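Local coordinates for protein cytochrome C-550 (Paracoccus versutus, PDB 2BH4) that probably carries electrons between redox partners as a c-type cytochrome, here a variant with an altered axial heme ligand, at residues V43-K46 with I47-E51. The protein carries 1 engineered substitution. Sequence-based numbering, arbitrary orientation.
With HEC (heme c), chain B.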
# COMPACT_ATOMS: atom_id res chain seq x y z
N VAL A 43 -1.06 1.64 -7.13
CA VAL A 43 -1.70 2.94 -7.34
C VAL A 43 -2.86 2.76 -8.31
O VAL A 43 -2.69 2.26 -9.45
CB VAL A 43 -0.72 4.00 -7.84
CG1 VAL A 43 -1.44 5.34 -8.00
CG2 VAL A 43 0.46 4.13 -6.88
N GLY A 44 -4.06 3.09 -7.84
CA GLY A 44 -5.29 2.92 -8.62
C GLY A 44 -5.92 1.55 -8.47
O GLY A 44 -6.97 1.26 -9.06
N ARG A 45 -5.33 0.71 -7.62
CA ARG A 45 -5.86 -0.63 -7.37
C ARG A 45 -6.97 -0.61 -6.33
O ARG A 45 -6.86 0.06 -5.31
CB ARG A 45 -4.74 -1.57 -6.89
CG ARG A 45 -5.10 -3.03 -6.82
CD ARG A 45 -3.84 -3.89 -6.68
NE ARG A 45 -3.29 -3.90 -5.33
CZ ARG A 45 -2.06 -4.30 -5.00
NH1 ARG A 45 -1.17 -4.59 -5.94
NH2 ARG A 45 -1.71 -4.33 -3.72
N LYS A 46 -8.05 -1.36 -6.59
CA LYS A 46 -9.10 -1.52 -5.57
C LYS A 46 -8.50 -1.90 -4.22
O LYS A 46 -7.63 -2.76 -4.14
CB LYS A 46 -10.12 -2.57 -6.02
CG LYS A 46 -11.23 -2.81 -5.03
CD LYS A 46 -12.16 -3.93 -5.54
CE LYS A 46 -13.05 -4.49 -4.46
NZ LYS A 46 -13.88 -3.50 -3.80
N ILE A 47 -8.98 -1.25 -3.17
CA ILE A 47 -8.53 -1.56 -1.81
C ILE A 47 -8.68 -3.05 -1.53
O ILE A 47 -9.73 -3.63 -1.78
CB ILE A 47 -9.36 -0.78 -0.76
CG1 ILE A 47 -9.36 0.73 -1.03
CG2 ILE A 47 -8.88 -1.06 0.64
CD1 ILE A 47 -8.03 1.41 -0.93
N ALA A 48 -7.62 -3.65 -0.97
CA ALA A 48 -7.66 -5.04 -0.48
C ALA A 48 -8.20 -6.03 -1.50
O ALA A 48 -9.13 -6.80 -1.20
CB ALA A 48 -8.46 -5.10 0.82
N SER A 49 -7.59 -6.04 -2.69
CA SER A 49 -8.09 -6.87 -3.80
C SER A 49 -7.08 -7.84 -4.41
O SER A 49 -7.40 -8.49 -5.43
CB SER A 49 -8.67 -5.98 -4.91
OG SER A 49 -7.69 -5.14 -5.49
N VAL A 50 -5.91 -7.99 -3.80
CA VAL A 50 -4.93 -8.93 -4.34
C VAL A 50 -5.41 -10.37 -4.14
O VAL A 50 -5.70 -10.79 -3.03
CB VAL A 50 -3.55 -8.71 -3.71
CG1 VAL A 50 -2.57 -9.77 -4.19
CG2 VAL A 50 -3.04 -7.32 -4.09
N GLU A 51 -5.50 -11.10 -5.25
CA GLU A 51 -5.91 -12.50 -5.26
C GLU A 51 -5.06 -13.32 -4.31
O GLU A 51 -3.83 -13.24 -4.33
CB GLU A 51 -5.76 -13.04 -6.70
CG GLU A 51 -6.15 -14.48 -6.96
CD GLU A 51 -5.77 -14.90 -8.39
OE1 GLU A 51 -4.56 -15.09 -8.67
OE2 GLU A 51 -6.67 -15.04 -9.24
FE HEC B . 2.37 -2.80 4.17
CHA HEC B . -0.83 -3.65 3.39
CHB HEC B . 2.29 -0.33 1.82
CHC HEC B . 5.44 -1.69 5.22
CHD HEC B . 2.74 -5.60 6.09
NA HEC B . 1.00 -2.13 2.87
C1A HEC B . -0.29 -2.59 2.69
C2A HEC B . -0.98 -1.82 1.69
C3A HEC B . -0.10 -0.90 1.26
C4A HEC B . 1.14 -1.07 1.99
CMA HEC B . -0.37 0.17 0.20
CAA HEC B . -2.40 -2.09 1.20
CBA HEC B . -2.29 -3.08 0.04
CGA HEC B . -3.59 -3.54 -0.58
O1A HEC B . -3.53 -4.49 -1.42
O2A HEC B . -4.68 -2.98 -0.26
NB HEC B . 3.63 -1.29 3.62
C1B HEC B . 3.44 -0.43 2.56
C2B HEC B . 4.61 0.41 2.45
C3B HEC B . 5.45 0.07 3.42
C4B HEC B . 4.88 -1.03 4.16
CMB HEC B . 4.79 1.49 1.37
CAB HEC B . 6.81 0.73 3.74
CBB HEC B . 6.73 2.05 4.08
NC HEC B . 3.81 -3.49 5.39
C1C HEC B . 4.98 -2.89 5.74
C2C HEC B . 5.71 -3.73 6.67
C3C HEC B . 4.98 -4.82 6.93
C4C HEC B . 3.79 -4.69 6.10
CMC HEC B . 7.09 -3.35 7.24
CAC HEC B . 5.30 -6.03 7.85
CBC HEC B . 5.72 -5.87 9.13
ND HEC B . 1.18 -4.34 4.66
C1D HEC B . 1.53 -5.38 5.50
C2D HEC B . 0.36 -6.21 5.75
C3D HEC B . -0.73 -5.61 4.94
C4D HEC B . -0.16 -4.42 4.28
CMD HEC B . 0.22 -7.46 6.62
CAD HEC B . -2.18 -6.12 4.93
CBD HEC B . -2.88 -5.18 5.93
CGD HEC B . -4.22 -5.71 6.45
O1D HEC B . -4.71 -6.72 5.90
O2D HEC B . -4.80 -5.11 7.39
O HOH W 1 -5.40 -4.14 -3.31
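R45 reaches past S49 to V50 and a heme propionate within one continuous loop, 43-51. From CB the chain runs out extended, with CG anti to the backbone N, and CG passes S49 OG at 3.6 Å. Beyond CD a bend at chi3 (78°) brings the guanidinium under V50, whose CG2 sits over the centre of one face, 3.2 Å above the plane. NE donates to a water at 2.9 Å. At the tip, NH2 gives a hydrogen bond to heme O1A (2.9 Å, 150° at the hydrogen), with the carboxylate carbon CGA in the plane at the guanidinium edge; NH1 turns to the carbonyl of N38. The same water accepts from S49 N and donates to K46 O and to O1A, so four bonds fix it between loop and propionate. K46 O also accepts a hydrogen bond from S49 OG at 2.7 Å, the donor tilted 35° from the carbonyl plane. A48 N completes the grip by donating to O2A (3.1 Å), so both oxygens of this propionate have a donor from the loop. A leucine in place of R45 would probably cost O1A this cationic donor, V50 CG2 the flat face beneath it, and the water one of its donors. Such pairing of a propionate carboxylate with an arginine is consistent with a stabilised propionate anion, whose charge may influence the heme potential.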